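Local coordinates for protein polysialic acid O-acetyltransferase (Escherichia coli, PDB 3JQY) that transfers acetyl groups from acetyl-CoA to O7 or O9 of the sialic acid residues in long capsular polysialic acid chains, at residues F31-N36 with N40-G45; R73-I78 with V86-N91. All coordinates share one frame; numbering follows the deposited sequence.

Contact 1. Residues F31-N36 with N40-G45; sequences FSVDDN and NVFVCG
The ring of Phe31 receives the edge of the Phe42 ring on one face: CZ of Phe42 stands 3.8 Å above the Phe31 plane, over its centre. Centroids 5.0 Å apart and planes inclined at 53° make this an edge-to-face pair. CG of Phe42 lies anti to its backbone N (chi1 175°), which leans the ring along its strand toward Cys44 and brings CZ over Phe31. Obliquely to the Phe31 ring comes the sulfur of Cys44, whose SG is 4.4 Å from Phe31 CE2, a sulfur-aromatic contact. Val33 meets the Phe42 ring obliquely too, its CG2 methyl 3.9 Å from Phe42 CD2. With an alanine at Phe31, the edge of Phe42 would probably lose the face it packs on, and the Cys44 sulfur its aromatic neighbour. Toward the turn, a water donates to OD2 of Asp35 at 2.6 Å and accepts from the backbone N of Asn40 at 3.1 Å, so it bridges the end of strand 31-35 to the residue just before strand 41-44, while OD1 of Asp35 takes the backbone N of Gly37. The strands run at 165° to one another with axes 10.1 Å apart, too far for backbone pairing; they lie on two different faces of a left-handed beta-helix. Strand 31-35 pairs in parallel with 53-58, and strand 41-44 is at the edge of its sheet within this chain, beside 63-66, whose Leu64 and Ile66 touch Phe42. Earlier in the same chain, the side chains of Ser23, Asp22 and Arg24 hydrogen-bond to Phe42 N, Cys44 N and Cys44 O respectively.

Contact 2. Residues R73-I78 with V86-N91; sequences RWLTVI and VRIHKN
Two faces of the left-handed parallel beta-helix meet here across its interior, with Leu75 and Val77 on strand 71-80 turned toward Val86 and Ile88 on strand 85-88. Leu75 and Ile88 reach for each other tip to tip, the CD2 methyl of Leu75 lying 4.1 Å from CD1 of Ile88. In Ile88, CG1 is anti to the carbonyl carbon (chi1 -58°) and chi2 of 180° extends CD1 straight on toward Leu75, into the interior of the beta-helix. The second pair is Val77 CG1 with Val86 CG2, 4.2 Å apart, at the place where the two backbones come nearest, with CA atoms of Val77 and Val86 8.5 Å from each other, and methyl groups alone make the contact. Only 115 Å² is buried between the segments, although all four residues are buried, which implies that other layers supply much of their cover. Val86, for instance, also packs on Ala100 of strand 97-101 and Val106 of strand 105-108, and Leu75 on Asn53. Strand 71-80 lies between 53-58 and 97-101 in one parallel sheet, whereas 85-88 lies between 63-66 and 105-108 in the other.

Overall arrangement
The two contacts join the same pair of parallel sheets, with strands 31-35 and 71-80 in one and strands 41-44 and 85-88 in the other. Contact 1 lies toward an end of the beta-helix, its centre about 20 Å from that of the chain, against about 10 Å for contact 2; the two contact centres are about 11 Å apart. Position and chemistry change together. Contact 1 is partly buried, mixing aromatic and sulfur packing with a water bridge near the turn, and buries 242 Å². Contact 2 is wholly buried and purely aliphatic, with roughly half that area. In sequence they follow one another, contact 1 being complete before the first residue of contact 2.

Contact 1. Residues F31-N36 with N40-G45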
ATOM      1  N   PHE B  31      -6.241  29.419  -5.235  1.00 14.64           N
ATOM      2  CA  PHE B  31      -6.946  28.565  -6.186  1.00 20.48           C
ATOM      3  C   PHE B  31      -6.708  28.941  -7.643  1.00 21.47           C
ATOM      4  O   PHE B  31      -6.546  30.116  -7.987  1.00 22.21           O
ATOM      5  CB  PHE B  31      -8.454  28.590  -5.917  1.00 20.02           C
ATOM      6  CG  PHE B  31      -8.924  27.529  -4.958  1.00 17.19           C
ATOM      7  CD1 PHE B  31      -9.469  26.346  -5.430  1.00 19.86           C
ATOM      8  CD2 PHE B  31      -8.836  27.725  -3.585  1.00 18.29           C
ATOM      9  CE1 PHE B  31      -9.912  25.371  -4.556  1.00 18.88           C
ATOM     10  CE2 PHE B  31      -9.279  26.750  -2.700  1.00 16.15           C
ATOM     11  CZ  PHE B  31      -9.816  25.571  -3.185  1.00 16.12           C
ATOM     12  N   SER B  32      -6.675  27.924  -8.493  1.00 19.16           N
ATOM     13  CA  SER B  32      -6.822  28.121  -9.923  1.00 19.70           C
ATOM     14  C   SER B  32      -8.158  27.505 -10.290  1.00 21.71           C
ATOM     15  O   SER B  32      -8.510  26.439  -9.789  1.00 22.81           O
ATOM     16  CB  SER B  32      -5.687  27.449 -10.689  1.00 26.15           C
ATOM     17  OG  SER B  32      -5.742  26.040 -10.549  1.00 36.91           O
ATOM     18  N   VAL B  33      -8.917  28.181 -11.143  1.00 17.93           N
ATOM     19  CA  VAL B  33     -10.229  27.685 -11.517  1.00 16.06           C
ATOM     20  C   VAL B  33     -10.305  27.518 -13.019  1.00 26.96           C
ATOM     21  O   VAL B  33      -9.941  28.425 -13.769  1.00 22.88           O
ATOM     22  CB  VAL B  33     -11.345  28.641 -11.057  1.00 23.98           C
ATOM     23  CG1 VAL B  33     -12.703  28.101 -11.471  1.00 27.71           C
ATOM     24  CG2 VAL B  33     -11.282  28.840  -9.545  1.00 24.38           C
ATOM     25  N   ASP B  34     -10.761  26.349 -13.453  1.00 18.68           N
ATOM     26  CA  ASP B  34     -10.989  26.092 -14.865  1.00 20.50           C
ATOM     27  C   ASP B  34     -12.417  25.601 -15.064  1.00 23.89           C
ATOM     28  O   ASP B  34     -12.834  24.615 -14.466  1.00 20.71           O
ATOM     29  CB  ASP B  34      -9.997  25.063 -15.392  1.00 23.68           C
ATOM     30  CG  ASP B  34     -10.108  24.873 -16.887  1.00 38.19           C
ATOM     31  OD1 ASP B  34     -10.192  25.891 -17.607  1.00 48.69           O
ATOM     32  OD2 ASP B  34     -10.116  23.710 -17.339  1.00 46.42           O
ATOM     33  N   ASP B  35     -13.165  26.289 -15.915  1.00 22.89           N
ATOM     34  CA  ASP B  35     -14.586  26.006 -16.062  1.00 24.41           C
ATOM     35  C   ASP B  35     -14.937  25.755 -17.523  1.00 28.47           C
ATOM     36  O   ASP B  35     -14.841  26.657 -18.355  1.00 30.68           O
ATOM     37  CB  ASP B  35     -15.396  27.172 -15.493  1.00 24.21           C
ATOM     38  CG  ASP B  35     -16.883  26.877 -15.413  1.00 17.39           C
ATOM     39  OD1 ASP B  35     -17.331  25.888 -16.025  1.00 25.82           O
ATOM     40  OD2 ASP B  35     -17.600  27.652 -14.739  1.00 27.97           O
ATOM     41  N   ASN B  36     -15.326  24.520 -17.832  1.00 24.56           N
ATOM     42  CA  ASN B  36     -15.680  24.143 -19.196  1.00 22.79           C
ATOM     43  C   ASN B  36     -17.184  24.014 -19.426  1.00 23.14           C
ATOM     44  O   ASN B  36     -17.614  23.614 -20.508  1.00 34.31           O
ATOM     45  CB  ASN B  36     -15.007  22.827 -19.583  1.00 31.68           C
ATOM     46  CG  ASN B  36     -13.501  22.900 -19.514  1.00 43.86           C
ATOM     47  OD1 ASN B  36     -12.917  23.985 -19.448  1.00 40.32           O
ATOM     48  ND2 ASN B  36     -12.858  21.738 -19.532  1.00 36.05           N
ATOM     49  N   ASN B  40     -22.024  26.854 -13.379  1.00 14.34           N
ATOM     50  CA  ASN B  40     -21.198  26.411 -12.253  1.00 14.35           C
ATOM     51  C   ASN B  40     -20.948  27.509 -11.226  1.00 16.61           C
ATOM     52  O   ASN B  40     -20.843  28.684 -11.580  1.00 15.34           O
ATOM     53  CB  ASN B  40     -19.868  25.859 -12.764  1.00 14.23           C
ATOM     54  CG  ASN B  40     -20.050  24.644 -13.648  1.00 15.29           C
ATOM     55  OD1 ASN B  40     -19.503  24.578 -14.752  1.00 18.44           O
ATOM     56  ND2 ASN B  40     -20.826  23.681 -13.174  1.00 13.27           N
ATOM     57  N   VAL B  41     -20.837  27.120  -9.954  1.00 13.67           N
ATOM     58  CA  VAL B  41     -20.638  28.078  -8.879  1.00 13.11           C
ATOM     59  C   VAL B  41     -19.547  27.628  -7.915  1.00 14.47           C
ATOM     60  O   VAL B  41     -19.543  26.490  -7.468  1.00 15.00           O
ATOM     61  CB  VAL B  41     -21.943  28.290  -8.092  1.00 18.14           C
ATOM     62  CG1 VAL B  41     -21.696  29.150  -6.878  1.00 18.46           C
ATOM     63  CG2 VAL B  41     -23.006  28.914  -8.998  1.00 14.78           C
ATOM     64  N   PHE B  42     -18.622  28.532  -7.613  1.00 12.19           N
ATOM     65  CA  PHE B  42     -17.592  28.291  -6.616  1.00 14.74           C
ATOM     66  C   PHE B  42     -17.731  29.397  -5.581  1.00 15.62           C
ATOM     67  O   PHE B  42     -17.564  30.576  -5.904  1.00 18.12           O
ATOM     68  CB  PHE B  42     -16.212  28.313  -7.287  1.00 12.44           C
ATOM     69  CG  PHE B  42     -15.048  28.188  -6.334  1.00 13.30           C
ATOM     70  CD1 PHE B  42     -15.160  27.476  -5.150  1.00 13.73           C
ATOM     71  CD2 PHE B  42     -13.829  28.769  -6.641  1.00 18.02           C
ATOM     72  CE1 PHE B  42     -14.077  27.353  -4.291  1.00 15.74           C
ATOM     73  CE2 PHE B  42     -12.747  28.655  -5.781  1.00 18.43           C
ATOM     74  CZ  PHE B  42     -12.870  27.939  -4.613  1.00 16.83           C
ATOM     75  N   VAL B  43     -18.084  29.024  -4.355  1.00 12.17           N
ATOM     76  CA  VAL B  43     -18.181  29.980  -3.259  1.00 13.67           C
ATOM     77  C   VAL B  43     -17.088  29.652  -2.256  1.00 16.64           C
ATOM     78  O   VAL B  43     -17.054  28.549  -1.711  1.00 16.07           O
ATOM     79  CB  VAL B  43     -19.548  29.909  -2.559  1.00 19.55           C
ATOM     80  CG1 VAL B  43     -19.607  30.907  -1.410  1.00 26.31           C
ATOM     81  CG2 VAL B  43     -20.670  30.168  -3.558  1.00 22.10           C
ATOM     82  N   CYS B  44     -16.186  30.602  -2.027  1.00 16.14           N
ATOM     83  CA  CYS B  44     -15.018  30.332  -1.201  1.00 16.48           C
ATOM     84  C   CYS B  44     -14.854  31.389  -0.120  1.00 15.12           C
ATOM     85  O   CYS B  44     -14.799  32.581  -0.414  1.00 15.99           O
ATOM     86  CB  CYS B  44     -13.765  30.283  -2.072  1.00 15.51           C
ATOM     87  SG  CYS B  44     -12.329  29.554  -1.256  1.00 18.62           S
ATOM     88  N   GLY B  45     -14.775  30.942   1.129  1.00 15.23           N
ATOM     89  CA  GLY B  45     -14.603  31.842   2.254  1.00 16.25           C
ATOM     90  C   GLY B  45     -13.174  32.321   2.427  1.00 14.39           C
ATOM     91  O   GLY B  45     -12.331  32.162   1.542  1.00 14.13           O
TER
HETATM   92  O   HOH W   1     -20.089  28.020 -15.493  1.00 20.08           O

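Contact 2. Residues R73-I78 with V86-N91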
ATOM      1  N   ARG B  73      -4.601  22.614   1.106  1.00 10.32           N
ATOM      2  CA  ARG B  73      -3.249  22.564   0.558  1.00 14.34           C
ATOM      3  C   ARG B  73      -3.122  21.425  -0.445  1.00 12.98           C
ATOM      4  O   ARG B  73      -3.368  20.260  -0.120  1.00 14.23           O
ATOM      5  CB  ARG B  73      -2.215  22.444   1.686  1.00 17.91           C
ATOM      6  CG  ARG B  73      -2.278  23.611   2.668  1.00 18.14           C
ATOM      7  CD  ARG B  73      -1.401  23.387   3.890  1.00 15.73           C
ATOM      8  NE  ARG B  73       0.020  23.354   3.554  1.00 18.77           N
ATOM      9  CZ  ARG B  73       0.781  24.433   3.398  1.00 22.38           C
ATOM     10  NH1 ARG B  73       0.262  25.649   3.537  1.00 19.41           N
ATOM     11  NH2 ARG B  73       2.068  24.293   3.102  1.00 24.43           N
ATOM     12  N   TRP B  74      -2.751  21.778  -1.669  1.00 13.46           N
ATOM     13  CA  TRP B  74      -2.699  20.823  -2.771  1.00 13.75           C
ATOM     14  C   TRP B  74      -4.005  20.053  -2.900  1.00 12.02           C
ATOM     15  O   TRP B  74      -4.019  18.845  -3.112  1.00 17.02           O
ATOM     16  CB  TRP B  74      -1.498  19.883  -2.626  1.00 17.86           C
ATOM     17  CG  TRP B  74      -0.226  20.611  -2.857  1.00 22.24           C
ATOM     18  CD1 TRP B  74       0.333  20.921  -4.065  1.00 25.79           C
ATOM     19  CD2 TRP B  74       0.638  21.159  -1.862  1.00 27.94           C
ATOM     20  NE1 TRP B  74       1.499  21.622  -3.879  1.00 29.97           N
ATOM     21  CE2 TRP B  74       1.709  21.781  -2.535  1.00 27.20           C
ATOM     22  CE3 TRP B  74       0.617  21.176  -0.465  1.00 27.81           C
ATOM     23  CZ2 TRP B  74       2.751  22.412  -1.860  1.00 34.42           C
ATOM     24  CZ3 TRP B  74       1.651  21.808   0.206  1.00 41.87           C
ATOM     25  CH2 TRP B  74       2.703  22.417  -0.492  1.00 40.45           C
ATOM     26  N   LEU B  75      -5.107  20.779  -2.767  1.00 10.69           N
ATOM     27  CA  LEU B  75      -6.422  20.198  -2.993  1.00 13.69           C
ATOM     28  C   LEU B  75      -6.825  20.395  -4.456  1.00 15.20           C
ATOM     29  O   LEU B  75      -6.693  21.496  -4.994  1.00 15.37           O
ATOM     30  CB  LEU B  75      -7.445  20.879  -2.085  1.00 10.51           C
ATOM     31  CG  LEU B  75      -8.905  20.511  -2.358  1.00 11.55           C
ATOM     32  CD1 LEU B  75      -9.161  19.066  -1.968  1.00 16.77           C
ATOM     33  CD2 LEU B  75      -9.838  21.449  -1.606  1.00 13.72           C
ATOM     34  N   THR B  76      -7.307  19.326  -5.090  1.00 13.72           N
ATOM     35  CA  THR B  76      -7.868  19.396  -6.436  1.00 12.83           C
ATOM     36  C   THR B  76      -9.283  18.841  -6.368  1.00 16.30           C
ATOM     37  O   THR B  76      -9.490  17.724  -5.898  1.00 16.06           O
ATOM     38  CB  THR B  76      -7.058  18.562  -7.451  1.00 17.43           C
ATOM     39  OG1 THR B  76      -5.700  19.017  -7.481  1.00 17.88           O
ATOM     40  CG2 THR B  76      -7.659  18.685  -8.860  1.00 18.52           C
ATOM     41  N   VAL B  77     -10.250  19.635  -6.810  1.00 14.55           N
ATOM     42  CA  VAL B  77     -11.642  19.201  -6.877  1.00 13.71           C
ATOM     43  C   VAL B  77     -12.062  19.176  -8.336  1.00 13.57           C
ATOM     44  O   VAL B  77     -12.024  20.197  -9.015  1.00 14.21           O
ATOM     45  CB  VAL B  77     -12.581  20.146  -6.100  1.00 14.25           C
ATOM     46  CG1 VAL B  77     -13.989  19.610  -6.127  1.00 13.77           C
ATOM     47  CG2 VAL B  77     -12.101  20.314  -4.663  1.00 12.69           C
ATOM     48  N   ILE B  78     -12.427  17.993  -8.822  1.00 13.31           N
ATOM     49  CA  ILE B  78     -12.829  17.843 -10.212  1.00 11.63           C
ATOM     50  C   ILE B  78     -14.300  17.483 -10.284  1.00 11.81           C
ATOM     51  O   ILE B  78     -14.752  16.552  -9.614  1.00 13.33           O
ATOM     52  CB  ILE B  78     -12.003  16.764 -10.931  1.00 13.78           C
ATOM     53  CG1 ILE B  78     -10.518  17.113 -10.870  1.00 14.94           C
ATOM     54  CG2 ILE B  78     -12.479  16.617 -12.377  1.00 15.30           C
ATOM     55  CD1 ILE B  78      -9.614  16.046 -11.433  1.00 20.30           C
ATOM     56  N   VAL B  86     -20.153  19.817  -3.741  1.00 11.94           N
ATOM     57  CA  VAL B  86     -19.098  19.554  -2.766  1.00 10.53           C
ATOM     58  C   VAL B  86     -19.099  20.695  -1.752  1.00 12.74           C
ATOM     59  O   VAL B  86     -19.040  21.871  -2.127  1.00 10.42           O
ATOM     60  CB  VAL B  86     -17.705  19.457  -3.433  1.00 10.13           C
ATOM     61  CG1 VAL B  86     -16.602  19.274  -2.384  1.00  8.47           C
ATOM     62  CG2 VAL B  86     -17.668  18.310  -4.447  1.00 10.23           C
ATOM     63  N   ARG B  87     -19.184  20.349  -0.469  1.00  9.51           N
ATOM     64  CA  ARG B  87     -19.168  21.361   0.576  1.00  9.99           C
ATOM     65  C   ARG B  87     -18.165  20.986   1.643  1.00 11.07           C
ATOM     66  O   ARG B  87     -18.222  19.887   2.211  1.00 11.58           O
ATOM     67  CB  ARG B  87     -20.544  21.529   1.221  1.00 12.12           C
ATOM     68  CG  ARG B  87     -20.565  22.565   2.342  1.00 14.25           C
ATOM     69  CD  ARG B  87     -21.955  22.659   2.991  1.00 15.55           C
ATOM     70  NE  ARG B  87     -21.987  23.641   4.080  1.00 20.37           N
ATOM     71  CZ  ARG B  87     -23.056  23.899   4.831  1.00 29.27           C
ATOM     72  NH1 ARG B  87     -24.193  23.247   4.621  1.00 30.51           N
ATOM     73  NH2 ARG B  87     -22.987  24.809   5.800  1.00 29.44           N
ATOM     74  N   ILE B  88     -17.246  21.904   1.909  1.00 11.14           N
ATOM     75  CA  ILE B  88     -16.229  21.689   2.923  1.00 10.41           C
ATOM     76  C   ILE B  88     -16.459  22.672   4.065  1.00 10.94           C
ATOM     77  O   ILE B  88     -16.348  23.881   3.887  1.00 12.65           O
ATOM     78  CB  ILE B  88     -14.826  21.850   2.330  1.00 11.04           C
ATOM     79  CG1 ILE B  88     -14.631  20.863   1.172  1.00 15.30           C
ATOM     80  CG2 ILE B  88     -13.760  21.646   3.403  1.00 11.90           C
ATOM     81  CD1 ILE B  88     -13.273  20.938   0.511  1.00 17.07           C
ATOM     82  N   HIS B  89     -16.791  22.138   5.236  1.00 10.86           N
ATOM     83  CA  HIS B  89     -17.207  22.965   6.373  1.00 12.46           C
ATOM     84  C   HIS B  89     -16.046  23.648   7.096  1.00 12.70           C
ATOM     85  O   HIS B  89     -14.897  23.221   7.001  1.00 13.49           O
ATOM     86  CB  HIS B  89     -17.994  22.126   7.382  1.00 11.53           C
ATOM     87  CG  HIS B  89     -19.406  21.834   6.976  1.00 14.51           C
ATOM     88  ND1 HIS B  89     -19.727  20.965   5.956  1.00 18.97           N
ATOM     89  CD2 HIS B  89     -20.585  22.270   7.484  1.00 14.11           C
ATOM     90  CE1 HIS B  89     -21.041  20.890   5.840  1.00 18.78           C
ATOM     91  NE2 HIS B  89     -21.585  21.672   6.755  1.00 29.47           N
ATOM     92  N   LYS B  90     -16.374  24.698   7.847  1.00 10.87           N
ATOM     93  CA  LYS B  90     -15.375  25.548   8.496  1.00  9.60           C
ATOM     94  C   LYS B  90     -14.387  24.813   9.392  1.00 15.33           C
ATOM     95  O   LYS B  90     -14.714  23.791  10.005  1.00 11.86           O
ATOM     96  CB  LYS B  90     -16.076  26.648   9.305  1.00 17.24           C
ATOM     97  CG  LYS B  90     -17.086  26.112  10.300  1.00 18.29           C
ATOM     98  CD  LYS B  90     -17.477  27.167  11.338  1.00 29.41           C
ATOM     99  CE  LYS B  90     -18.138  28.379  10.700  1.00 45.75           C
ATOM    100  NZ  LYS B  90     -18.529  29.401  11.722  1.00 55.92           N
ATOM    101  N   ASN B  91     -13.168  25.344   9.437  1.00 12.70           N
ATOM    102  CA  ASN B  91     -12.124  24.901  10.357  1.00 12.15           C
ATOM    103  C   ASN B  91     -11.573  23.507  10.076  1.00 15.75           C
ATOM    104  O   ASN B  91     -10.871  22.931  10.901  1.00 16.15           O
ATOM    105  CB  ASN B  91     -12.600  25.019  11.800  1.00 14.92           C
ATOM    106  CG  ASN B  91     -12.746  26.459  12.235  1.00 24.20           C
ATOM    107  OD1 ASN B  91     -11.763  27.193  12.310  1.00 25.79           O
ATOM    108  ND2 ASN B  91     -13.975  26.875  12.513  1.00 27.74           N
TER